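Local coordinates for protein succinylglutamate desuccinylase (Vibrio parahaemolyticus, PDB 2BCO) that probably hydrolyses N-succinylglutamate to succinate and glutamate, the last step of arginine breakdown by the succinyltransferase pathway, as a zinc-dependent member of the AspA/AstE family, at residues Q142-P146 with K147-H151; N48-Q51 with E52-N55; S286-H289 with G290-F293. One frame throughout, in Å; residues are numbered along the deposited sequence.

Contact 1 of 3, residues Q142-P146 with K147-H151; sequences QDTEP and KTRWH
Arg149 reaches back along the chain and grips Thr144 side-on with two nitrogens. NE gives a nearly straight bond to Thr144 OG1 at 2.9 Å, close to the guanidinium plane, while NH2 reaches Thr144 O at 2.7 Å along a bent path, with an N-H...O angle of 133° and the carbonyl oxygen tilted from that plane. Thr144 OG1 has a second partner in Tyr141 O. Backbone bonds fold the chain between the two residues into a short 3-10 segment. Glu145 O accepts twice from Thr148, from N and, at 2.7 Å and in the carbonyl plane, from the hydroxyl OG1. With chi1 at 76°, Thr148 OG1 sits between its own backbone N and carbonyl carbon, which turns it back to this oxygen. Pro146 O receives Arg149 N at 3.1 Å. In van der Waals contact, Pro146 lies alongside Arg149, pointing the same way, with CA over one face of the guanidinium and CG 3.7 Å from Arg149 NH1. Thr148 CG2 rests on Glu145 CB. The turn joins helix 125-141 to strand 149-157: Arg149 NH1 also donates to Tyr211 O, and the strand enters between strands 55-60 and 214-220.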
ATOM      1  N   GLN A 142       2.345  -4.305 -19.372  1.00 20.13           N
ATOM      2  CA  GLN A 142       2.656  -4.954 -20.641  1.00 23.38           C
ATOM      3  C   GLN A 142       3.528  -4.048 -21.509  1.00 23.06           C
ATOM      4  O   GLN A 142       3.223  -2.871 -21.711  1.00 23.08           O
ATOM      5  CB  GLN A 142       1.370  -5.311 -21.399  1.00 27.08           C
ATOM      6  CG  GLN A 142       1.626  -6.052 -22.705  1.00 30.22           C
ATOM      7  CD  GLN A 142       0.371  -6.253 -23.533  1.00 32.87           C
ATOM      8  OE1 GLN A 142      -0.604  -6.846 -23.069  1.00 34.16           O
ATOM      9  NE2 GLN A 142       0.392  -5.764 -24.770  1.00 34.28           N
ATOM     10  N   ASP A 143       4.618  -4.612 -22.018  1.00 38.33           N
ATOM     11  CA  ASP A 143       5.553  -3.874 -22.867  1.00 39.19           C
ATOM     12  C   ASP A 143       6.175  -2.662 -22.172  1.00 38.08           C
ATOM     13  O   ASP A 143       6.239  -1.569 -22.738  1.00 41.18           O
ATOM     14  CB  ASP A 143       4.871  -3.418 -24.167  1.00 36.86           C
ATOM     15  CG  ASP A 143       4.271  -4.574 -24.952  1.00 39.35           C
ATOM     16  OD1 ASP A 143       4.934  -5.625 -25.085  1.00 38.29           O
ATOM     17  OD2 ASP A 143       3.135  -4.421 -25.443  1.00 43.64           O
ATOM     18  N   THR A 144       6.619  -2.854 -20.940  1.00 19.00           N
ATOM     19  CA  THR A 144       7.276  -1.788 -20.197  1.00 17.46           C
ATOM     20  C   THR A 144       8.511  -2.441 -19.611  1.00 17.20           C
ATOM     21  O   THR A 144       8.492  -3.627 -19.292  1.00 15.88           O
ATOM     22  CB  THR A 144       6.415  -1.247 -19.024  1.00 18.70           C
ATOM     23  OG1 THR A 144       6.295  -2.247 -18.003  1.00 17.56           O
ATOM     24  CG2 THR A 144       5.032  -0.855 -19.511  1.00 19.93           C
ATOM     25  N   GLU A 145       9.594  -1.689 -19.480  1.00 20.49           N
ATOM     26  CA  GLU A 145      10.794  -2.266 -18.901  1.00 20.53           C
ATOM     27  C   GLU A 145      10.589  -2.397 -17.398  1.00 18.46           C
ATOM     28  O   GLU A 145      10.072  -1.491 -16.749  1.00 20.30           O
ATOM     29  CB  GLU A 145      12.008  -1.390 -19.196  1.00 31.30           C
ATOM     30  CG  GLU A 145      12.566  -1.563 -20.597  1.00 35.87           C
ATOM     31  CD  GLU A 145      13.024  -2.985 -20.870  1.00 40.11           C
ATOM     32  OE1 GLU A 145      12.172  -3.843 -21.204  1.00 41.21           O
ATOM     33  OE2 GLU A 145      14.237  -3.250 -20.733  1.00 41.80           O
ATOM     34  N   PRO A 146      10.975  -3.543 -16.831  1.00 19.68           N
ATOM     35  CA  PRO A 146      10.836  -3.803 -15.394  1.00 18.33           C
ATOM     36  C   PRO A 146      11.350  -2.679 -14.496  1.00 17.04           C
ATOM     37  O   PRO A 146      10.743  -2.373 -13.471  1.00 16.41           O
ATOM     38  CB  PRO A 146      11.624  -5.101 -15.206  1.00 17.03           C
ATOM     39  CG  PRO A 146      11.363  -5.825 -16.520  1.00 15.92           C
ATOM     40  CD  PRO A 146      11.539  -4.715 -17.536  1.00 14.70           C
ATOM     41  N   LYS A 147      12.463  -2.063 -14.884  1.00 18.08           N
ATOM     42  CA  LYS A 147      13.055  -0.991 -14.086  1.00 17.77           C
ATOM     43  C   LYS A 147      12.184   0.249 -13.954  1.00 16.01           C
ATOM     44  O   LYS A 147      12.371   1.046 -13.040  1.00 15.23           O
ATOM     45  CB  LYS A 147      14.431  -0.598 -14.643  1.00 24.94           C
ATOM     46  CG  LYS A 147      14.449  -0.201 -16.108  1.00 29.72           C
ATOM     47  CD  LYS A 147      15.877   0.085 -16.569  1.00 33.59           C
ATOM     48  CE  LYS A 147      15.939   0.321 -18.067  1.00 35.66           C
ATOM     49  NZ  LYS A 147      14.956   1.354 -18.485  1.00 37.89           N
ATOM     50  N   THR A 148      11.233   0.404 -14.865  1.00 13.06           N
ATOM     51  CA  THR A 148      10.329   1.545 -14.844  1.00 13.62           C
ATOM     52  C   THR A 148       9.086   1.301 -13.976  1.00 11.88           C
ATOM     53  O   THR A 148       8.365   2.234 -13.649  1.00 13.18           O
ATOM     54  CB  THR A 148       9.826   1.870 -16.263  1.00 15.93           C
ATOM     55  OG1 THR A 148       8.830   0.907 -16.649  1.00 13.71           O
ATOM     56  CG2 THR A 148      10.988   1.816 -17.262  1.00 15.85           C
ATOM     57  N   ARG A 149       8.847   0.055 -13.588  1.00 18.36           N
ATOM     58  CA  ARG A 149       7.650  -0.283 -12.821  1.00 17.82           C
ATOM     59  C   ARG A 149       7.575   0.060 -11.330  1.00 18.98           C
ATOM     60  O   ARG A 149       8.475  -0.259 -10.542  1.00 19.91           O
ATOM     61  CB  ARG A 149       7.351  -1.761 -13.017  1.00 16.17           C
ATOM     62  CG  ARG A 149       7.180  -2.144 -14.470  1.00 14.11           C
ATOM     63  CD  ARG A 149       7.217  -3.643 -14.632  1.00 17.75           C
ATOM     64  NE  ARG A 149       7.279  -4.058 -16.031  1.00 18.49           N
ATOM     65  CZ  ARG A 149       7.554  -5.301 -16.415  1.00 19.14           C
ATOM     66  NH1 ARG A 149       7.792  -6.231 -15.497  1.00 14.18           N
ATOM     67  NH2 ARG A 149       7.586  -5.617 -17.706  1.00 21.03           N
ATOM     68  N   TRP A 150       6.463   0.696 -10.961  1.00 12.42           N
ATOM     69  CA  TRP A 150       6.190   1.098  -9.582  1.00 11.67           C
ATOM     70  C   TRP A 150       4.756   0.752  -9.208  1.00 10.49           C
ATOM     71  O   TRP A 150       3.853   0.835 -10.032  1.00 10.34           O
ATOM     72  CB  TRP A 150       6.341   2.613  -9.394  1.00 12.42           C
ATOM     73  CG  TRP A 150       7.732   3.155  -9.488  1.00 12.80           C
ATOM     74  CD1 TRP A 150       8.536   3.169 -10.586  1.00 13.96           C
ATOM     75  CD2 TRP A 150       8.453   3.834  -8.448  1.00 14.31           C
ATOM     76  NE1 TRP A 150       9.704   3.836 -10.306  1.00 16.63           N
ATOM     77  CE2 TRP A 150       9.676   4.264  -9.011  1.00 15.04           C
ATOM     78  CE3 TRP A 150       8.163   4.159  -7.118  1.00 14.62           C
ATOM     79  CZ2 TRP A 150      10.635   4.964  -8.263  1.00 16.28           C
ATOM     80  CZ3 TRP A 150       9.119   4.863  -6.376  1.00 16.56           C
ATOM     81  CH2 TRP A 150      10.330   5.271  -6.959  1.00 14.98           C
ATOM     82  N   HIS A 151       4.553   0.370  -7.957  1.00 11.25           N
ATOM     83  CA  HIS A 151       3.218   0.084  -7.469  1.00  9.90           C
ATOM     84  C   HIS A 151       3.130   0.536  -6.026  1.00  9.72           C
ATOM     85  O   HIS A 151       3.745  -0.042  -5.135  1.00 11.09           O
ATOM     86  CB  HIS A 151       2.865  -1.402  -7.555  1.00 11.12           C
ATOM     87  CG  HIS A 151       1.444  -1.693  -7.168  1.00 12.30           C
ATOM     88  ND1 HIS A 151       0.888  -2.951  -7.245  1.00 13.01           N
ATOM     89  CD2 HIS A 151       0.465  -0.876  -6.708  1.00 14.52           C
ATOM     90  CE1 HIS A 151      -0.373  -2.898  -6.848  1.00 15.64           C
ATOM     91  NE2 HIS A 151      -0.655  -1.652  -6.516  1.00 16.43           N
TER

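Contact 2 of 3, residues N48-Q51 with E52-N55; sequences NPTQ and ETKN
Thr53 OG1 accepts the backbone N-H of Thr50 across 2.7 Å, a fairly straight bond (161°) from the residue that begins a turn to the side chain of the one that ends it. Thr50 to Thr53 form a type I beta turn, closed by a longer bond of 3.3 Å from Thr53 N to Thr50 O, whose donor stands well above the carbonyl plane. Inside the turn, Thr50 OG1 takes the amide of Glu52 at 3.2 Å, an ST turn in which the threonine at the first position serves an N-H two residues on. The two threonine side chains cross at about a right angle. Thr53 chi1 is -66°: OG1 lies beside its own backbone N, facing Thr50, and the methyl CG2 takes the place opposite that N. Three amides, of Thr50, Glu52 and Thr53, are thus paired within the turn.

Water completes the pattern. One molecule links Thr53 OG1, 3.1 Å away, to Asn48 O, to which it donates. A second donates to Thr53 O at 2.7 Å, and has weaker bonds to Thr50 O and Asn55 ND2. The Asn55 amide also works beyond the loop, ND2 with Thr148 OG1 and OD1 with Arg90 NH1. Glu52 folds back over the peptide of Gln51, and its OE1 makes a long, weak ion pair with Lys147 NZ; Lys54 NZ has a salt bridge to Glu247 OE2.

Since each threonine hydroxyl accepts a main-chain N-H, the shape of this largely exposed loop depends on side-chain oxygens as well as on the closing backbone bond, and bridging waters extend that polar network to Asn48 O and, weakly, to Asn55.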
ATOM      1  N   ASN A  48       4.888  13.370 -23.532  1.00 38.53           N
ATOM      2  CA  ASN A  48       6.104  12.867 -24.172  1.00 39.77           C
ATOM      3  C   ASN A  48       6.713  11.645 -23.483  1.00 38.33           C
ATOM      4  O   ASN A  48       7.676  11.763 -22.721  1.00 37.83           O
ATOM      5  CB  ASN A  48       7.164  13.973 -24.235  1.00 88.61           C
ATOM      6  CG  ASN A  48       8.442  13.516 -24.922  1.00 93.30           C
ATOM      7  OD1 ASN A  48       8.446  13.229 -26.121  1.00 93.32           O
ATOM      8  ND2 ASN A  48       9.530  13.440 -24.161  1.00 93.82           N
ATOM      9  N   PRO A  49       6.169  10.451 -23.750  1.00 46.89           N
ATOM     10  CA  PRO A  49       6.701   9.236 -23.128  1.00 46.34           C
ATOM     11  C   PRO A  49       8.089   8.888 -23.666  1.00 45.95           C
ATOM     12  O   PRO A  49       8.374   9.114 -24.840  1.00 47.23           O
ATOM     13  CB  PRO A  49       5.667   8.174 -23.504  1.00 36.34           C
ATOM     14  CG  PRO A  49       4.410   8.965 -23.738  1.00 36.46           C
ATOM     15  CD  PRO A  49       4.926  10.161 -24.482  1.00 37.00           C
ATOM     16  N   THR A  50       8.947   8.351 -22.802  1.00 42.88           N
ATOM     17  CA  THR A  50      10.291   7.944 -23.203  1.00 42.57           C
ATOM     18  C   THR A  50      10.613   6.590 -22.585  1.00 44.02           C
ATOM     19  O   THR A  50       9.783   5.994 -21.895  1.00 44.05           O
ATOM     20  CB  THR A  50      11.377   8.944 -22.748  1.00 40.77           C
ATOM     21  OG1 THR A  50      11.576   8.835 -21.330  1.00 39.04           O
ATOM     22  CG2 THR A  50      10.977  10.365 -23.107  1.00 41.51           C
ATOM     23  N   GLN A  51      11.827   6.109 -22.833  1.00 47.90           N
ATOM     24  CA  GLN A  51      12.247   4.818 -22.314  1.00 48.15           C
ATOM     25  C   GLN A  51      12.457   4.860 -20.808  1.00 45.72           C
ATOM     26  O   GLN A  51      12.449   3.823 -20.149  1.00 44.65           O
ATOM     27  CB  GLN A  51      13.536   4.356 -23.006  1.00 64.70           C
ATOM     28  CG  GLN A  51      14.716   5.317 -22.889  1.00 70.81           C
ATOM     29  CD  GLN A  51      14.731   6.390 -23.972  1.00 73.87           C
ATOM     30  OE1 GLN A  51      13.876   7.277 -24.006  1.00 74.17           O
ATOM     31  NE2 GLN A  51      15.713   6.309 -24.867  1.00 73.94           N
ATOM     32  N   GLU A  52      12.641   6.062 -20.270  1.00 47.20           N
ATOM     33  CA  GLU A  52      12.865   6.220 -18.837  1.00 43.42           C
ATOM     34  C   GLU A  52      11.609   6.683 -18.093  1.00 39.85           C
ATOM     35  O   GLU A  52      11.656   6.957 -16.894  1.00 39.04           O
ATOM     36  CB  GLU A  52      14.007   7.212 -18.592  1.00 50.16           C
ATOM     37  CG  GLU A  52      15.312   6.904 -19.336  1.00 55.82           C
ATOM     38  CD  GLU A  52      15.926   5.557 -18.969  1.00 58.56           C
ATOM     39  OE1 GLU A  52      15.372   4.512 -19.373  1.00 61.36           O
ATOM     40  OE2 GLU A  52      16.967   5.542 -18.277  1.00 59.29           O
ATOM     41  N   THR A  53      10.492   6.778 -18.806  1.00 30.07           N
ATOM     42  CA  THR A  53       9.235   7.195 -18.194  1.00 26.39           C
ATOM     43  C   THR A  53       8.754   6.131 -17.207  1.00 23.81           C
ATOM     44  O   THR A  53       8.648   4.960 -17.561  1.00 23.14           O
ATOM     45  CB  THR A  53       8.127   7.393 -19.251  1.00 19.21           C
ATOM     46  OG1 THR A  53       8.458   8.499 -20.102  1.00 18.36           O
ATOM     47  CG2 THR A  53       6.786   7.647 -18.572  1.00 17.04           C
ATOM     48  N   LYS A  54       8.458   6.538 -15.977  1.00 21.16           N
ATOM     49  CA  LYS A  54       7.980   5.593 -14.973  1.00 18.61           C
ATOM     50  C   LYS A  54       6.538   5.143 -15.223  1.00 18.18           C
ATOM     51  O   LYS A  54       5.717   5.878 -15.780  1.00 16.42           O
ATOM     52  CB  LYS A  54       8.081   6.201 -13.572  1.00 22.98           C
ATOM     53  CG  LYS A  54       9.508   6.465 -13.120  1.00 26.18           C
ATOM     54  CD  LYS A  54       9.557   6.876 -11.663  1.00 26.70           C
ATOM     55  CE  LYS A  54      10.989   7.061 -11.187  1.00 29.60           C
ATOM     56  NZ  LYS A  54      11.686   8.166 -11.907  1.00 29.96           N
ATOM     57  N   ASN A  55       6.251   3.912 -14.828  1.00 20.06           N
ATOM     58  CA  ASN A  55       4.917   3.350 -14.960  1.00 17.03           C
ATOM     59  C   ASN A  55       4.490   3.054 -13.538  1.00 14.79           C
ATOM     60  O   ASN A  55       4.844   2.031 -12.960  1.00 15.01           O
ATOM     61  CB  ASN A  55       4.970   2.091 -15.816  1.00 14.23           C
ATOM     62  CG  ASN A  55       5.340   2.398 -17.250  1.00 14.34           C
ATOM     63  OD1 ASN A  55       4.523   2.908 -18.015  1.00 13.73           O
ATOM     64  ND2 ASN A  55       6.584   2.119 -17.614  1.00 14.08           N
TER
HETATM   65  O   HOH W   1       7.836  11.523 -19.569  1.00 25.61           O
HETATM   66  O   HOH W   2       8.515   3.586 -19.866  1.00 18.71           O

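Contact 3 of 3, residues S286-H289 with G290-F293; sequences SFVH and GEVF
Phe287, backbone-bonded to Glu308, turns its ring toward residues 290-293, where Phe293 covers one face in a tilted face-to-face stack, CD2 over the centre of the Phe287 ring, centroids 4.7 Å apart and planes at 25°. The closest touch is Phe287 CE2 to Phe293 CB, at 3.4 Å; the backbone of Phe293 is bonded to Leu301 and Met276. At the Phe287 ring edge sits the Glu291 carboxylate, its plane turned 74° from the ring and its OE2 3.5 Å from Phe287 CD2. Val288 follows, with N bonded to Glu291 OE1 at 3.2 Å on the anti side of that oxygen. CG of Glu291 lies opposite its backbone N (chi1 -171°), and the extended chain beyond carries the carboxylate back to this amide. Val288 O accepts Glu291 N at 3.0 Å and closes a type II beta turn over Val288 to Glu291, within the barrel-sandwich hybrid domain, passing the chain from strand 285-286 to strand 292-296 in a different sheet. The same glutamate therefore serves the first residue of the turn with both backbone N and side chain. His289 occupies the second position, its N bonded to Asp306 OD2. Gly290 takes the third with positive phi, as glycine commonly does in type II turns.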
ATOM      1  N   SER A 286       6.578  -2.123  21.633  1.00 30.13           N
ATOM      2  CA  SER A 286       7.767  -2.878  22.018  1.00 32.26           C
ATOM      3  C   SER A 286       7.646  -3.639  23.325  1.00 34.54           C
ATOM      4  O   SER A 286       6.735  -3.409  24.119  1.00 36.81           O
ATOM      5  CB  SER A 286       8.981  -1.945  22.084  1.00 27.19           C
ATOM      6  OG  SER A 286       8.799  -0.937  23.061  1.00 23.80           O
ATOM      7  N   PHE A 287       8.583  -4.553  23.539  1.00 35.32           N
ATOM      8  CA  PHE A 287       8.612  -5.360  24.748  1.00 38.21           C
ATOM      9  C   PHE A 287      10.051  -5.469  25.217  1.00 39.98           C
ATOM     10  O   PHE A 287      10.976  -5.138  24.480  1.00 40.25           O
ATOM     11  CB  PHE A 287       8.062  -6.769  24.486  1.00 34.18           C
ATOM     12  CG  PHE A 287       6.637  -6.787  23.990  1.00 35.97           C
ATOM     13  CD1 PHE A 287       6.357  -6.912  22.629  1.00 35.77           C
ATOM     14  CD2 PHE A 287       5.568  -6.663  24.883  1.00 34.82           C
ATOM     15  CE1 PHE A 287       5.031  -6.915  22.164  1.00 34.72           C
ATOM     16  CE2 PHE A 287       4.239  -6.662  24.430  1.00 33.30           C
ATOM     17  CZ  PHE A 287       3.974  -6.788  23.071  1.00 32.95           C
ATOM     18  N   VAL A 288      10.236  -5.924  26.449  1.00 37.83           N
ATOM     19  CA  VAL A 288      11.570  -6.100  26.999  1.00 39.46           C
ATOM     20  C   VAL A 288      11.851  -7.588  26.904  1.00 40.89           C
ATOM     21  O   VAL A 288      10.917  -8.380  26.846  1.00 39.58           O
ATOM     22  CB  VAL A 288      11.632  -5.637  28.467  1.00 48.20           C
ATOM     23  CG1 VAL A 288      12.986  -5.970  29.061  1.00 49.86           C
ATOM     24  CG2 VAL A 288      11.387  -4.131  28.543  1.00 47.41           C
ATOM     25  N   HIS A 289      13.121  -7.972  26.870  1.00 36.10           N
ATOM     26  CA  HIS A 289      13.457  -9.384  26.764  1.00 37.86           C
ATOM     27  C   HIS A 289      12.783 -10.231  27.840  1.00 35.79           C
ATOM     28  O   HIS A 289      12.806  -9.889  29.023  1.00 35.20           O
ATOM     29  CB  HIS A 289      14.980  -9.593  26.813  1.00 76.35           C
ATOM     30  CG  HIS A 289      15.613  -9.214  28.117  1.00 82.91           C
ATOM     31  ND1 HIS A 289      15.535  -7.942  28.646  1.00 85.22           N
ATOM     32  CD2 HIS A 289      16.367  -9.935  28.983  1.00 84.27           C
ATOM     33  CE1 HIS A 289      16.213  -7.895  29.779  1.00 84.77           C
ATOM     34  NE2 HIS A 289      16.728  -9.092  30.005  1.00 84.78           N
ATOM     35  N   GLY A 290      12.166 -11.327  27.409  1.00 34.34           N
ATOM     36  CA  GLY A 290      11.506 -12.228  28.337  1.00 30.77           C
ATOM     37  C   GLY A 290      10.139 -11.787  28.818  1.00 28.71           C
ATOM     38  O   GLY A 290       9.534 -12.459  29.654  1.00 28.18           O
ATOM     39  N   GLU A 291       9.645 -10.661  28.316  1.00 32.14           N
ATOM     40  CA  GLU A 291       8.329 -10.193  28.732  1.00 31.59           C
ATOM     41  C   GLU A 291       7.247 -11.037  28.061  1.00 32.05           C
ATOM     42  O   GLU A 291       7.304 -11.285  26.853  1.00 30.86           O
ATOM     43  CB  GLU A 291       8.124  -8.733  28.351  1.00 31.63           C
ATOM     44  CG  GLU A 291       6.869  -8.134  28.957  1.00 31.22           C
ATOM     45  CD  GLU A 291       6.563  -6.762  28.418  1.00 30.03           C
ATOM     46  OE1 GLU A 291       7.517  -6.033  28.066  1.00 30.94           O
ATOM     47  OE2 GLU A 291       5.368  -6.408  28.355  1.00 30.70           O
ATOM     48  N   VAL A 292       6.275 -11.493  28.845  1.00 28.66           N
ATOM     49  CA  VAL A 292       5.188 -12.294  28.298  1.00 26.93           C
ATOM     50  C   VAL A 292       4.093 -11.342  27.847  1.00 26.33           C
ATOM     51  O   VAL A 292       3.772 -10.386  28.547  1.00 26.05           O
ATOM     52  CB  VAL A 292       4.619 -13.276  29.351  1.00 44.16           C
ATOM     53  CG1 VAL A 292       5.721 -14.212  29.836  1.00 44.86           C
ATOM     54  CG2 VAL A 292       4.027 -12.508  30.519  1.00 45.06           C
ATOM     55  N   PHE A 293       3.529 -11.590  26.671  1.00 32.72           N
ATOM     56  CA  PHE A 293       2.479 -10.717  26.161  1.00 33.90           C
ATOM     57  C   PHE A 293       1.298 -11.510  25.625  1.00 34.72           C
ATOM     58  O   PHE A 293       0.355 -10.944  25.072  1.00 36.67           O
ATOM     59  CB  PHE A 293       3.048  -9.810  25.066  1.00 26.01           C
ATOM     60  CG  PHE A 293       3.678 -10.562  23.926  1.00 24.21           C
ATOM     61  CD1 PHE A 293       2.916 -10.965  22.838  1.00 20.99           C
ATOM     62  CD2 PHE A 293       5.037 -10.884  23.952  1.00 22.92           C
ATOM     63  CE1 PHE A 293       3.495 -11.676  21.783  1.00 22.88           C
ATOM     64  CE2 PHE A 293       5.627 -11.594  22.904  1.00 21.61           C
ATOM     65  CZ  PHE A 293       4.855 -11.991  21.817  1.00 22.51           C
TER

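How the contacts relate
From the N terminus, contact 2 comes first, closing a turn within the loop between strands 41-45 and 55-60. Contact 1 follows, rounding the turn from helix 125-141 into strand 149-157, and contact 3 forms the turn in the connection from strand 285-286 to strand 292-296. The three lie in series, so none nests within or crosses another. Contacts 1 and 2 nonetheless touch: Trp150 N probably bonds to Asn55 O at 2.9 Å, and Trp150 NE1 packs against Lys54 CD, joining the entrances of two parallel strands of the catalytic domain. Contact 3 belongs to the hybrid domain, across the chain's centre, with its centre about 43 Å from that of contact 1.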